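Local coordinates for protein catechol 1,2 dioxygenase (Acinetobacter radioresistens, PDB 2XSU) that probably catalyses the iron(III)-dependent intradiol ring cleavage of catechol by dioxygen to cis,cis-muconate, the first step of a branch of the beta-ketoadipate pathway, as a homodimer, at residues 101-106 with 236-241; 121-126 with 179-184; 153-158 with 229-234. The protein carries 1 engineered substitution. One frame throughout, in Å; residues are numbered along the deposited sequence.

Contact 1: residues 101-106 with 236-241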
ATOM      1  N   GLY A 101      -5.870 -32.703  15.758  1.00 27.84           N
ATOM      2  CA  GLY A 101      -7.213 -33.033  15.359  1.00 25.05           C
ATOM      3  C   GLY A 101      -7.934 -31.814  14.832  1.00 22.11           C
ATOM      4  O   GLY A 101      -7.398 -30.698  14.785  1.00 21.38           O
ATOM      5  N   GLY A 102      -9.167 -32.035  14.422  1.00 20.08           N
ATOM      6  CA  GLY A 102      -9.947 -30.977  13.856  1.00 17.96           C
ATOM      7  C   GLY A 102      -9.810 -30.907  12.347  1.00 16.38           C
ATOM      8  O   GLY A 102      -8.780 -31.271  11.750  1.00 16.70           O
ATOM      9  N   THR A 103     -10.867 -30.425  11.721  1.00 14.70           N
ATOM     10  CA  THR A 103     -10.809 -30.153  10.292  1.00 13.68           C
ATOM     11  C   THR A 103      -9.696 -29.108  10.062  1.00 12.57           C
ATOM     12  O   THR A 103      -9.614 -28.127  10.820  1.00 13.50           O
ATOM     13  CB  THR A 103     -12.178 -29.638   9.838  1.00 12.76           C
ATOM     14  OG1 THR A 103     -13.147 -30.674  10.077  1.00 15.20           O
ATOM     15  CG2 THR A 103     -12.169 -29.334   8.329  1.00 12.24           C
ATOM     16  N   PRO A 104      -8.817 -29.313   9.045  1.00 12.08           N
ATOM     17  CA  PRO A 104      -7.733 -28.344   8.793  1.00 11.42           C
ATOM     18  C   PRO A 104      -8.249 -26.942   8.428  1.00 11.51           C
ATOM     19  O   PRO A 104      -9.296 -26.810   7.789  1.00 10.93           O
ATOM     20  CB  PRO A 104      -7.009 -28.929   7.562  1.00 12.78           C
ATOM     21  CG  PRO A 104      -7.323 -30.353   7.573  1.00 12.84           C
ATOM     22  CD  PRO A 104      -8.715 -30.461   8.132  1.00 11.69           C
ATOM     23  N   ARG A 105      -7.493 -25.923   8.814  1.00 11.09           N
ATOM     24  CA  ARG A 105      -7.746 -24.550   8.385  1.00 10.93           C
ATOM     25  C   ARG A 105      -7.209 -24.255   6.995  1.00 10.62           C
ATOM     26  O   ARG A 105      -6.255 -24.891   6.544  1.00 11.71           O
ATOM     27  CB  ARG A 105      -7.124 -23.564   9.385  1.00 11.14           C
ATOM     28  CG  ARG A 105      -5.590 -23.657   9.450  1.00 12.44           C
ATOM     29  CD  ARG A 105      -4.907 -22.443  10.099  1.00 13.76           C
ATOM     30  NE  ARG A 105      -5.396 -22.099  11.426  1.00 14.93           N
ATOM     31  CZ  ARG A 105      -4.973 -22.600  12.591  1.00 18.00           C
ATOM     32  NH1 ARG A 105      -4.061 -23.566  12.677  1.00 16.78           N
ATOM     33  NH2 ARG A 105      -5.519 -22.129  13.711  1.00 20.29           N
ATOM     34  N   THR A 106      -7.827 -23.293   6.324  1.00  9.14           N
ATOM     35  CA  THR A 106      -7.176 -22.649   5.186  1.00  8.94           C
ATOM     36  C   THR A 106      -7.611 -21.189   5.058  1.00  9.31           C
ATOM     37  O   THR A 106      -8.260 -20.652   5.986  1.00  9.60           O
ATOM     38  CB  THR A 106      -7.276 -23.488   3.886  1.00  9.23           C
ATOM     39  OG1 THR A 106      -6.279 -23.023   2.968  1.00  9.40           O
ATOM     40  CG2 THR A 106      -8.689 -23.433   3.258  1.00  9.15           C
ATOM     41  N   ARG A 236     -12.918 -24.049  19.410  1.00 17.94           N
ATOM     42  CA  ARG A 236     -12.067 -23.148  18.643  1.00 17.32           C
ATOM     43  C   ARG A 236     -12.737 -22.817  17.301  1.00 16.25           C
ATOM     44  O   ARG A 236     -13.116 -23.735  16.579  1.00 16.58           O
ATOM     45  CB  ARG A 236     -10.716 -23.811  18.380  1.00 16.94           C
ATOM     46  CG  ARG A 236      -9.989 -24.312  19.634  1.00 17.82           C
ATOM     47  CD  ARG A 236      -8.585 -24.796  19.263  1.00 19.58           C
ATOM     48  NE  ARG A 236      -7.624 -23.700  19.083  1.00 19.85           N
ATOM     49  CZ  ARG A 236      -6.660 -23.695  18.154  1.00 21.07           C
ATOM     50  NH1 ARG A 236      -6.581 -24.677  17.264  1.00 24.23           N
ATOM     51  NH2 ARG A 236      -5.803 -22.688  18.086  1.00 20.81           N
ATOM     52  N   LYS A 237     -12.840 -21.535  16.974  1.00 16.12           N
ATOM     53  CA  LYS A 237     -13.406 -21.108  15.671  1.00 16.01           C
ATOM     54  C   LYS A 237     -12.524 -21.602  14.525  1.00 15.20           C
ATOM     55  O   LYS A 237     -11.279 -21.577  14.611  1.00 16.09           O
ATOM     56  CB  LYS A 237     -13.534 -19.596  15.592  1.00 17.31           C
ATOM     57  CG  LYS A 237     -14.287 -19.121  14.347  1.00 18.43           C
ATOM     58  CD  LYS A 237     -14.611 -17.643  14.447  1.00 23.54           C
ATOM     59  CE  LYS A 237     -15.517 -17.182  13.289  1.00 27.35           C
ATOM     60  NZ  LYS A 237     -16.104 -15.831  13.579  1.00 27.64           N
ATOM     61  N   LEU A 238     -13.188 -22.032  13.458  1.00 13.95           N
ATOM     62  CA  LEU A 238     -12.511 -22.607  12.307  1.00 12.18           C
ATOM     63  C   LEU A 238     -12.772 -21.787  11.065  1.00 11.84           C
ATOM     64  O   LEU A 238     -13.916 -21.469  10.762  1.00 12.40           O
ATOM     65  CB  LEU A 238     -12.977 -24.040  12.073  1.00 12.66           C
ATOM     66  CG  LEU A 238     -12.494 -24.760  10.793  1.00 12.87           C
ATOM     67  CD1 LEU A 238     -10.976 -24.959  10.814  1.00 14.00           C
ATOM     68  CD2 LEU A 238     -13.184 -26.094  10.604  1.00 14.44           C
ATOM     69  N   THR A 239     -11.688 -21.463  10.350  1.00  9.74           N
ATOM     70  CA  THR A 239     -11.776 -20.859   9.016  1.00  9.50           C
ATOM     71  C   THR A 239     -11.305 -21.918   8.036  1.00  9.29           C
ATOM     72  O   THR A 239     -10.174 -22.398   8.125  1.00  9.95           O
ATOM     73  CB  THR A 239     -10.880 -19.607   8.887  1.00  9.39           C
ATOM     74  OG1 THR A 239     -11.294 -18.615   9.844  1.00 10.34           O
ATOM     75  CG2 THR A 239     -10.957 -19.014   7.433  1.00  8.37           C
ATOM     76  N   THR A 240     -12.179 -22.334   7.117  1.00 10.01           N
ATOM     77  CA  THR A 240     -11.795 -23.410   6.184  1.00  9.84           C
ATOM     78  C   THR A 240     -12.535 -23.303   4.847  1.00 10.04           C
ATOM     79  O   THR A 240     -13.180 -22.291   4.579  1.00  9.78           O
ATOM     80  CB  THR A 240     -11.956 -24.811   6.853  1.00 11.09           C
ATOM     81  OG1 THR A 240     -11.260 -25.810   6.079  1.00 11.77           O
ATOM     82  CG2 THR A 240     -13.418 -25.158   7.009  1.00 11.96           C
ATOM     83  N   GLN A 241     -12.332 -24.297   3.976  1.00 10.92           N
ATOM     84  CA  GLN A 241     -13.100 -24.429   2.735  1.00 10.49           C
ATOM     85  C   GLN A 241     -13.131 -25.895   2.325  1.00 10.26           C
ATOM     86  O   GLN A 241     -12.413 -26.708   2.887  1.00 10.56           O
ATOM     87  CB  GLN A 241     -12.480 -23.629   1.603  1.00 12.58           C
ATOM     88  CG  GLN A 241     -11.225 -24.199   1.028  1.00 15.60           C
ATOM     89  CD  GLN A 241     -10.618 -23.303  -0.037  1.00 17.78           C
ATOM     90  OE1 GLN A 241     -11.033 -22.141  -0.216  1.00 19.36           O
ATOM     91  NE2 GLN A 241      -9.624 -23.837  -0.741  1.00 22.42           N
TER

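Contact 2: residues 121-126 with 179-184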
ATOM      1  N   GLY A 121     -30.693 -25.513  10.735  1.00 14.73           N
ATOM      2  CA  GLY A 121     -30.618 -26.829  10.100  1.00 14.35           C
ATOM      3  C   GLY A 121     -30.548 -26.889   8.580  1.00 13.97           C
ATOM      4  O   GLY A 121     -29.885 -27.774   8.008  1.00 14.05           O
ATOM      5  N   PHE A 122     -31.227 -25.953   7.927  1.00 13.21           N
ATOM      6  CA  PHE A 122     -31.338 -25.935   6.465  1.00 13.44           C
ATOM      7  C   PHE A 122     -31.363 -24.511   5.926  1.00 13.32           C
ATOM      8  O   PHE A 122     -32.010 -23.633   6.521  1.00 13.15           O
ATOM      9  CB  PHE A 122     -32.628 -26.659   6.020  1.00 13.33           C
ATOM     10  CG  PHE A 122     -32.877 -26.597   4.541  1.00 12.59           C
ATOM     11  CD1 PHE A 122     -32.427 -27.620   3.701  1.00 13.17           C
ATOM     12  CD2 PHE A 122     -33.552 -25.509   3.982  1.00 17.30           C
ATOM     13  CE1 PHE A 122     -32.634 -27.539   2.309  1.00 14.84           C
ATOM     14  CE2 PHE A 122     -33.762 -25.418   2.613  1.00 17.73           C
ATOM     15  CZ  PHE A 122     -33.296 -26.431   1.765  1.00 15.51           C
ATOM     16  N   ALA A 123     -30.693 -24.266   4.796  1.00 13.12           N
ATOM     17  CA  ALA A 123     -30.852 -22.994   4.085  1.00 12.83           C
ATOM     18  C   ALA A 123     -30.758 -23.233   2.605  1.00 13.96           C
ATOM     19  O   ALA A 123     -29.928 -24.049   2.166  1.00 14.85           O
ATOM     20  CB  ALA A 123     -29.777 -22.011   4.471  1.00 13.52           C
ATOM     21  N   ARG A 124     -31.574 -22.526   1.839  1.00 12.98           N
ATOM     22  CA  ARG A 124     -31.326 -22.432   0.401  1.00 13.50           C
ATOM     23  C   ARG A 124     -30.501 -21.175   0.164  1.00 12.27           C
ATOM     24  O   ARG A 124     -30.884 -20.095   0.561  1.00 12.43           O
ATOM     25  CB  ARG A 124     -32.615 -22.421  -0.438  1.00 14.41           C
ATOM     26  CG  ARG A 124     -32.287 -22.237  -1.912  1.00 16.71           C
ATOM     27  CD  ARG A 124     -33.432 -22.543  -2.853  1.00 19.91           C
ATOM     28  NE  ARG A 124     -33.000 -22.335  -4.225  1.00 16.29           N
ATOM     29  CZ  ARG A 124     -33.767 -22.522  -5.295  1.00 19.26           C
ATOM     30  NH1 ARG A 124     -35.037 -22.936  -5.156  1.00 20.70           N
ATOM     31  NH2 ARG A 124     -33.280 -22.266  -6.496  1.00 17.16           N
ATOM     32  N   MET A 125     -29.321 -21.336  -0.457  1.00 12.01           N
ATOM     33  CA  MET A 125     -28.357 -20.231  -0.627  1.00 12.43           C
ATOM     34  C   MET A 125     -28.570 -19.365  -1.867  1.00 11.69           C
ATOM     35  O   MET A 125     -28.153 -18.204  -1.886  1.00 12.48           O
ATOM     36  CB  MET A 125     -26.946 -20.820  -0.685  1.00 11.15           C
ATOM     37  CG  MET A 125     -26.532 -21.586   0.586  1.00 10.87           C
ATOM     38  SD  MET A 125     -24.801 -22.134   0.470  1.00 13.33           S
ATOM     39  CE  MET A 125     -23.979 -20.538   0.441  1.00 13.67           C
ATOM     40  N   ASP A 126     -29.184 -19.919  -2.922  1.00 12.05           N
ATOM     41  CA  ASP A 126     -29.321 -19.169  -4.174  1.00 12.52           C
ATOM     42  C   ASP A 126     -30.732 -18.633  -4.383  1.00 13.33           C
ATOM     43  O   ASP A 126     -31.682 -19.161  -3.805  1.00 14.68           O
ATOM     44  CB  ASP A 126     -28.964 -20.049  -5.383  1.00 12.28           C
ATOM     45  CG  ASP A 126     -29.974 -21.169  -5.614  1.00 11.98           C
ATOM     46  OD1 ASP A 126     -30.078 -22.077  -4.768  1.00 13.12           O
ATOM     47  OD2 ASP A 126     -30.648 -21.136  -6.674  1.00 13.97           O
ATOM     48  N   LEU A 179     -25.962 -16.445  -2.309  1.00 11.82           N
ATOM     49  CA  LEU A 179     -24.921 -17.461  -2.030  1.00 11.16           C
ATOM     50  C   LEU A 179     -24.104 -17.181  -0.761  1.00 11.52           C
ATOM     51  O   LEU A 179     -22.928 -17.551  -0.682  1.00 11.92           O
ATOM     52  CB  LEU A 179     -24.014 -17.656  -3.276  1.00 11.58           C
ATOM     53  CG  LEU A 179     -24.798 -17.849  -4.590  1.00 11.49           C
ATOM     54  CD1 LEU A 179     -23.851 -17.888  -5.794  1.00 13.32           C
ATOM     55  CD2 LEU A 179     -25.641 -19.148  -4.548  1.00 14.46           C
ATOM     56  N   ARG A 180     -24.749 -16.559   0.229  1.00 10.22           N
ATOM     57  CA  ARG A 180     -24.155 -16.355   1.557  1.00 11.04           C
ATOM     58  C   ARG A 180     -25.214 -16.662   2.603  1.00 11.94           C
ATOM     59  O   ARG A 180     -26.277 -16.034   2.620  1.00 11.65           O
ATOM     60  CB  ARG A 180     -23.700 -14.887   1.706  1.00 11.09           C
ATOM     61  CG  ARG A 180     -22.694 -14.411   0.655  1.00 11.25           C
ATOM     62  CD  ARG A 180     -22.436 -12.904   0.806  1.00  9.92           C
ATOM     63  NE  ARG A 180     -21.480 -12.422  -0.175  1.00 11.71           N
ATOM     64  CZ  ARG A 180     -20.156 -12.536  -0.057  1.00 10.32           C
ATOM     65  NH1 ARG A 180     -19.638 -13.123   1.026  1.00 11.77           N
ATOM     66  NH2 ARG A 180     -19.378 -12.076  -1.024  1.00 11.62           N
ATOM     67  N   ARG A 181     -24.935 -17.601   3.496  1.00 11.16           N
ATOM     68  CA  ARG A 181     -25.890 -18.009   4.538  1.00 12.02           C
ATOM     69  C   ARG A 181     -25.193 -18.390   5.836  1.00 12.61           C
ATOM     70  O   ARG A 181     -24.039 -18.870   5.831  1.00 12.25           O
ATOM     71  CB  ARG A 181     -26.755 -19.180   4.085  1.00 11.53           C
ATOM     72  CG  ARG A 181     -27.682 -18.917   2.898  1.00 13.00           C
ATOM     73  CD  ARG A 181     -28.795 -17.900   3.224  1.00 11.35           C
ATOM     74  NE  ARG A 181     -29.711 -17.823   2.077  1.00 12.98           N
ATOM     75  CZ  ARG A 181     -29.592 -16.984   1.062  1.00 12.57           C
ATOM     76  NH1 ARG A 181     -28.610 -16.090   1.032  1.00 14.60           N
ATOM     77  NH2 ARG A 181     -30.478 -17.013   0.048  1.00 15.19           N
ATOM     78  N   THR A 182     -25.924 -18.245   6.942  1.00 12.04           N
ATOM     79  CA  THR A 182     -25.523 -18.805   8.214  1.00 12.85           C
ATOM     80  C   THR A 182     -26.552 -19.864   8.564  1.00 13.69           C
ATOM     81  O   THR A 182     -27.762 -19.562   8.599  1.00 13.98           O
ATOM     82  CB  THR A 182     -25.511 -17.727   9.321  1.00 13.88           C
ATOM     83  OG1 THR A 182     -24.529 -16.745   8.989  1.00 14.27           O
ATOM     84  CG2 THR A 182     -25.204 -18.343  10.699  1.00 14.09           C
ATOM     85  N   ILE A 183     -26.065 -21.065   8.840  1.00 12.54           N
ATOM     86  CA  ILE A 183     -26.924 -22.217   9.197  1.00 13.54           C
ATOM     87  C   ILE A 183     -26.532 -22.699  10.599  1.00 14.76           C
ATOM     88  O   ILE A 183     -25.379 -23.036  10.852  1.00 15.22           O
ATOM     89  CB  ILE A 183     -26.792 -23.410   8.209  1.00 13.56           C
ATOM     90  CG1 ILE A 183     -26.991 -22.976   6.766  1.00 15.64           C
ATOM     91  CG2 ILE A 183     -27.826 -24.506   8.560  1.00 14.48           C
ATOM     92  CD1 ILE A 183     -26.584 -24.055   5.732  1.00 12.83           C
ATOM     93  N   LEU A 184     -27.499 -22.763  11.524  1.00 15.08           N
ATOM     94  CA  LEU A 184     -27.185 -23.304  12.852  1.00 15.26           C
ATOM     95  C   LEU A 184     -27.449 -24.792  12.841  1.00 15.09           C
ATOM     96  O   LEU A 184     -28.506 -25.229  12.392  1.00 15.78           O
ATOM     97  CB  LEU A 184     -28.033 -22.627  13.961  1.00 14.99           C
ATOM     98  CG  LEU A 184     -27.977 -21.100  14.022  1.00 17.07           C
ATOM     99  CD1 LEU A 184     -29.012 -20.536  15.052  1.00 18.86           C
ATOM    100  CD2 LEU A 184     -26.557 -20.631  14.338  1.00 19.38           C
TER

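Contact 3: residues 153-158 with 229-234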
ATOM      1  N   GLY A 153     -26.365 -26.390  17.494  1.00 19.17           N
ATOM      2  CA  GLY A 153     -26.300 -24.936  17.581  1.00 19.05           C
ATOM      3  C   GLY A 153     -24.990 -24.306  17.130  1.00 18.09           C
ATOM      4  O   GLY A 153     -24.786 -23.107  17.302  1.00 18.95           O
ATOM      5  N   ALA A 154     -24.121 -25.113  16.524  1.00 17.45           N
ATOM      6  CA  ALA A 154     -22.907 -24.588  15.905  1.00 16.27           C
ATOM      7  C   ALA A 154     -23.287 -23.685  14.736  1.00 16.48           C
ATOM      8  O   ALA A 154     -24.227 -23.991  13.989  1.00 16.99           O
ATOM      9  CB  ALA A 154     -22.015 -25.724  15.440  1.00 15.19           C
ATOM     10  N   LYS A 155     -22.569 -22.575  14.594  1.00 15.20           N
ATOM     11  CA  LYS A 155     -22.830 -21.587  13.549  1.00 15.32           C
ATOM     12  C   LYS A 155     -21.987 -21.910  12.308  1.00 14.98           C
ATOM     13  O   LYS A 155     -20.766 -21.750  12.344  1.00 16.47           O
ATOM     14  CB  LYS A 155     -22.468 -20.218  14.101  1.00 15.58           C
ATOM     15  CG  LYS A 155     -22.919 -19.065  13.295  1.00 18.84           C
ATOM     16  CD  LYS A 155     -22.742 -17.782  14.099  1.00 22.80           C
ATOM     17  CE  LYS A 155     -22.970 -16.553  13.242  1.00 27.31           C
ATOM     18  NZ  LYS A 155     -22.974 -15.282  14.041  1.00 33.29           N
ATOM     19  N   VAL A 156     -22.635 -22.366  11.233  1.00 13.16           N
ATOM     20  CA  VAL A 156     -21.938 -22.741   9.988  1.00 12.69           C
ATOM     21  C   VAL A 156     -22.175 -21.620   8.992  1.00 12.48           C
ATOM     22  O   VAL A 156     -23.301 -21.445   8.492  1.00 12.74           O
ATOM     23  CB  VAL A 156     -22.442 -24.093   9.440  1.00 12.42           C
ATOM     24  CG1 VAL A 156     -21.700 -24.446   8.115  1.00 13.96           C
ATOM     25  CG2 VAL A 156     -22.231 -25.193  10.496  1.00 12.57           C
ATOM     26  N   GLU A 157     -21.133 -20.825   8.708  1.00 11.48           N
ATOM     27  CA  GLU A 157     -21.262 -19.716   7.782  1.00 10.62           C
ATOM     28  C   GLU A 157     -20.632 -20.101   6.477  1.00 11.03           C
ATOM     29  O   GLU A 157     -19.469 -20.493   6.472  1.00 11.47           O
ATOM     30  CB  GLU A 157     -20.571 -18.465   8.336  1.00 10.97           C
ATOM     31  CG  GLU A 157     -21.143 -18.009   9.665  1.00 12.62           C
ATOM     32  CD  GLU A 157     -20.519 -16.709  10.105  1.00 13.33           C
ATOM     33  OE1 GLU A 157     -20.746 -15.683   9.428  1.00 13.43           O
ATOM     34  OE2 GLU A 157     -19.817 -16.723  11.163  1.00 17.23           O
ATOM     35  N   VAL A 158     -21.403 -20.017   5.385  1.00 10.22           N
ATOM     36  CA  VAL A 158     -20.909 -20.417   4.045  1.00 10.63           C
ATOM     37  C   VAL A 158     -21.076 -19.289   3.039  1.00 10.94           C
ATOM     38  O   VAL A 158     -22.067 -18.527   3.070  1.00 10.87           O
ATOM     39  CB  VAL A 158     -21.589 -21.732   3.542  1.00 10.84           C
ATOM     40  CG1 VAL A 158     -21.021 -22.938   4.274  1.00 12.99           C
ATOM     41  CG2 VAL A 158     -23.083 -21.674   3.775  1.00 13.59           C
ATOM     42  N   PHE A 229     -16.847 -20.375   7.803  1.00 10.01           N
ATOM     43  CA  PHE A 229     -16.505 -20.164   9.230  1.00 10.41           C
ATOM     44  C   PHE A 229     -17.376 -21.126  10.041  1.00 11.84           C
ATOM     45  O   PHE A 229     -18.589 -21.193   9.805  1.00 11.47           O
ATOM     46  CB  PHE A 229     -16.864 -18.760   9.745  1.00 11.50           C
ATOM     47  CG  PHE A 229     -15.994 -17.632   9.253  1.00 11.10           C
ATOM     48  CD1 PHE A 229     -14.590 -17.720   9.284  1.00 14.11           C
ATOM     49  CD2 PHE A 229     -16.574 -16.436   8.813  1.00 12.96           C
ATOM     50  CE1 PHE A 229     -13.785 -16.650   8.855  1.00 16.06           C
ATOM     51  CE2 PHE A 229     -15.779 -15.373   8.400  1.00 13.77           C
ATOM     52  CZ  PHE A 229     -14.376 -15.478   8.406  1.00 13.25           C
ATOM     53  N   VAL A 230     -16.792 -21.851  10.998  1.00 11.66           N
ATOM     54  CA  VAL A 230     -17.589 -22.695  11.905  1.00 13.06           C
ATOM     55  C   VAL A 230     -17.226 -22.309  13.330  1.00 14.30           C
ATOM     56  O   VAL A 230     -16.061 -22.259  13.685  1.00 14.28           O
ATOM     57  CB  VAL A 230     -17.404 -24.211  11.651  1.00 12.71           C
ATOM     58  CG1 VAL A 230     -18.420 -25.042  12.522  1.00 13.58           C
ATOM     59  CG2 VAL A 230     -17.596 -24.547  10.140  1.00 12.37           C
ATOM     60  N   SER A 231     -18.233 -22.019  14.151  1.00 14.92           N
ATOM     61  CA  SER A 231     -17.965 -21.621  15.544  1.00 15.46           C
ATOM     62  C   SER A 231     -19.030 -22.215  16.456  1.00 16.29           C
ATOM     63  O   SER A 231     -20.139 -22.474  15.998  1.00 16.12           O
ATOM     64  CB  SER A 231     -17.922 -20.092  15.676  1.00 16.39           C
ATOM     65  OG  SER A 231     -19.144 -19.461  15.293  1.00 17.24           O
ATOM     66  N   ALA A 232     -18.683 -22.405  17.737  1.00 16.56           N
ATOM     67  CA  ALA A 232     -19.634 -22.917  18.736  1.00 17.94           C
ATOM     68  C   ALA A 232     -19.094 -22.647  20.133  1.00 18.69           C
ATOM     69  O   ALA A 232     -17.884 -22.698  20.338  1.00 19.17           O
ATOM     70  CB  ALA A 232     -19.855 -24.381  18.553  1.00 17.89           C
ATOM     71  N   PRO A 233     -19.983 -22.375  21.099  1.00 19.26           N
ATOM     72  CA  PRO A 233     -19.490 -22.153  22.473  1.00 19.82           C
ATOM     73  C   PRO A 233     -18.665 -23.317  22.970  1.00 19.46           C
ATOM     74  O   PRO A 233     -19.066 -24.484  22.831  1.00 20.20           O
ATOM     75  CB  PRO A 233     -20.783 -22.053  23.295  1.00 20.06           C
ATOM     76  CG  PRO A 233     -21.789 -21.551  22.338  1.00 20.45           C
ATOM     77  CD  PRO A 233     -21.424 -22.100  20.972  1.00 19.91           C
ATOM     78  N   GLY A 234     -17.496 -23.000  23.518  1.00 20.16           N
ATOM     79  CA  GLY A 234     -16.580 -24.014  24.023  1.00 20.21           C
ATOM     80  C   GLY A 234     -15.600 -24.615  23.031  1.00 20.42           C
ATOM     81  O   GLY A 234     -14.769 -25.457  23.403  1.00 21.18           O
TER
HETATM   82  O   HOH W   1     -19.185 -19.237  12.568  1.00 16.27           O

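Contact 1: residues 101-106 with 236-241
Thr240 and Pro104 make the shortest polar link between the loop 101-106 and the segment 236-241: the hydroxyl OG1 of Thr240 donates to Pro104 O at 2.8 Å, arriving almost head-on at the oxygen. The side chain can do this because OG1 stands anti to the backbone N of Thr240 (chi1 -165°). Two residues on in the loop, and one residue back in the strand, the amide N of Thr106 bonds to Thr239 O at 3.1 Å, with the donor tilted out of the carbonyl plane. The same oxygen also receives a CA-H...O contact from Arg105 CA at 3.3 Å, so Thr239 O is approached by two neighbouring residues of the loop. Most other polar ends are satisfied outside the pair: Thr103 OG1 by Glu292 N, Thr106 OG1 by Ala257 O.

Van der Waals contact surrounds these bonds. Leu238 CD1 lies against the carbonyl oxygen of Thr103, 3.4 Å from O, and Leu238 CD2 meets Thr103 CB at 3.8 Å, with the two side chains crossing at about a right angle. At the other end Thr106 CG2 rests on Gln241 CG at 3.5 Å. Arg105 NH2 and Arg236 NH2 lie 4.4 Å apart because both guanidinium groups gather round Asp94, which forms a salt bridge with each; Asp91 takes a further one from Arg105, and Arg236 NH2 also bonds to Pro301 O.

The loop follows helix 82-96, whose acidic residues receive Arg105, and packs against the sheet of the catalytic domain. Strand 238-244 pairs there with strand 221-231, which carries the iron ligands His225 and His227, while Thr103 and Leu238 both pack on side chains of strand 284-293.

Contact 2: residues 121-126 with 179-184
Ala123, on strand 122-124, and Met125 just after it meet Ile183 and Arg181 of strand 180-184; both strands belong to the mixed beta-sheet of the intradiol dioxygenase domain but do not pair directly, 122-124 pairing instead with 190-196. The two segments run nearly antiparallel, at 165°, with their axes 7.0 Å apart; side chains fill the middle, and backbone bonds close the two ends. At one end Gly121 N donates to Leu184 O at 2.8 Å, in the carbonyl plane, and at the other Leu179 N donates to Met125 O.

The tight part lies between these bonds. Ala123 CB meets Ile183 CG1 at 3.7 Å, while CG2 of the same isoleucine covers the backbone of Gly121. The side chains of Met125 and Arg181 lie alongside one another, running opposite ways, CG to CG 3.7 Å. A bend at chi3 (65°) brings the methyl CE of Met125 to Leu179 O, and the side chain also touches Val158 and His160.

Toward the surface the fit is looser. Phe122 and Arg124 point away from the opposing strand and are exposed; Arg124 instead holds Asp126 side-on, with NE and NH2 each bonded to a different carboxylate oxygen. Arg181 is partly exposed, and its grip across the gap is weak: NE and NH2 both make strongly bent bonds to Arg124 O. A bend at chi2 (-66°) lets NH1 reach back to its own strand, where it forms a much straighter bond to Arg180 O at 2.8 Å. Met125 O sits over one face of that guanidinium, 3.1 Å above its plane and offset toward the rim.

Contact 3: residues 153-158 with 229-234
Glu157 and Phe229 form a hydrogen-bonded antiparallel pair, and their side chains leave the sheet on the same face. They cross at a slant, with the carboxylate and ring planes 55° apart. Glu157 OE2 is 3.9 Å from Phe229 CB and lies near ring atom CD2. For the glutamate, CG anti to the carbonyl carbon (chi1 -60°) followed by an extended chi2 sends the carboxylate out beside the ring. Its other oxygen, OE1, bonds to the hydroxyl of Tyr112, whose ring meets Phe229 edge-to-face; Lys237 adds a cation-pi contact to the same phenylalanine.

The next pair on this face is Lys155 with Ser231. Ser231 OG lies 3.6 Å from Lys155 CB, while the extended lysine chain leads its amine away. A water molecule joins the two pairs: it accepts from Ser231 OG at 2.7 Å and donates to both Glu157 OE2 and Lys155 O. The carboxylate is thus held at both oxygens, one by tyrosine and one by water.

On the face of Val156 and Val230, the intervening non-hydrogen-bonded pair, CG2 of Val156 approaches CG1 of Val230 at 4.3 Å; past the Lys155-Ser231 pair, Ala154 CB meets Ala232 CB at 4.0 Å.

Four backbone bonds keep the strands in step. The straightest is Glu157 N to Phe229 O (2.8 Å, 174°); Phe229 N returns one to Glu157 O, and Lys155 and Ser231 exchange the other two. This is regular antiparallel pairing inside the beta core of an intradiol dioxygenase, on the strand that also supplies the iron ligands His225 and His227.

Contact 3 is the buried centre of the set, with regular antiparallel pairing between 153-158 and 229-234; contacts 1 and 2 are partly buried and flank it. Its strand 221-231 adjoins strand 238-244 of contact 1, where Leu238 N meets Val230 O, and its strand 155-159 adjoins strand 180-184 of contact 2, where Ile183 N meets Val156 O. All three therefore reach one sheet, although contacts 1 and 2 stay about 10 Å apart at their nearest atoms. The chemistry changes accordingly: reciprocal backbone bonds and a bridging water in contact 3, a threonine hydroxyl and loop amide in contact 1, and side-chain filling between widely spaced strands in contact 2, which has exposed residues.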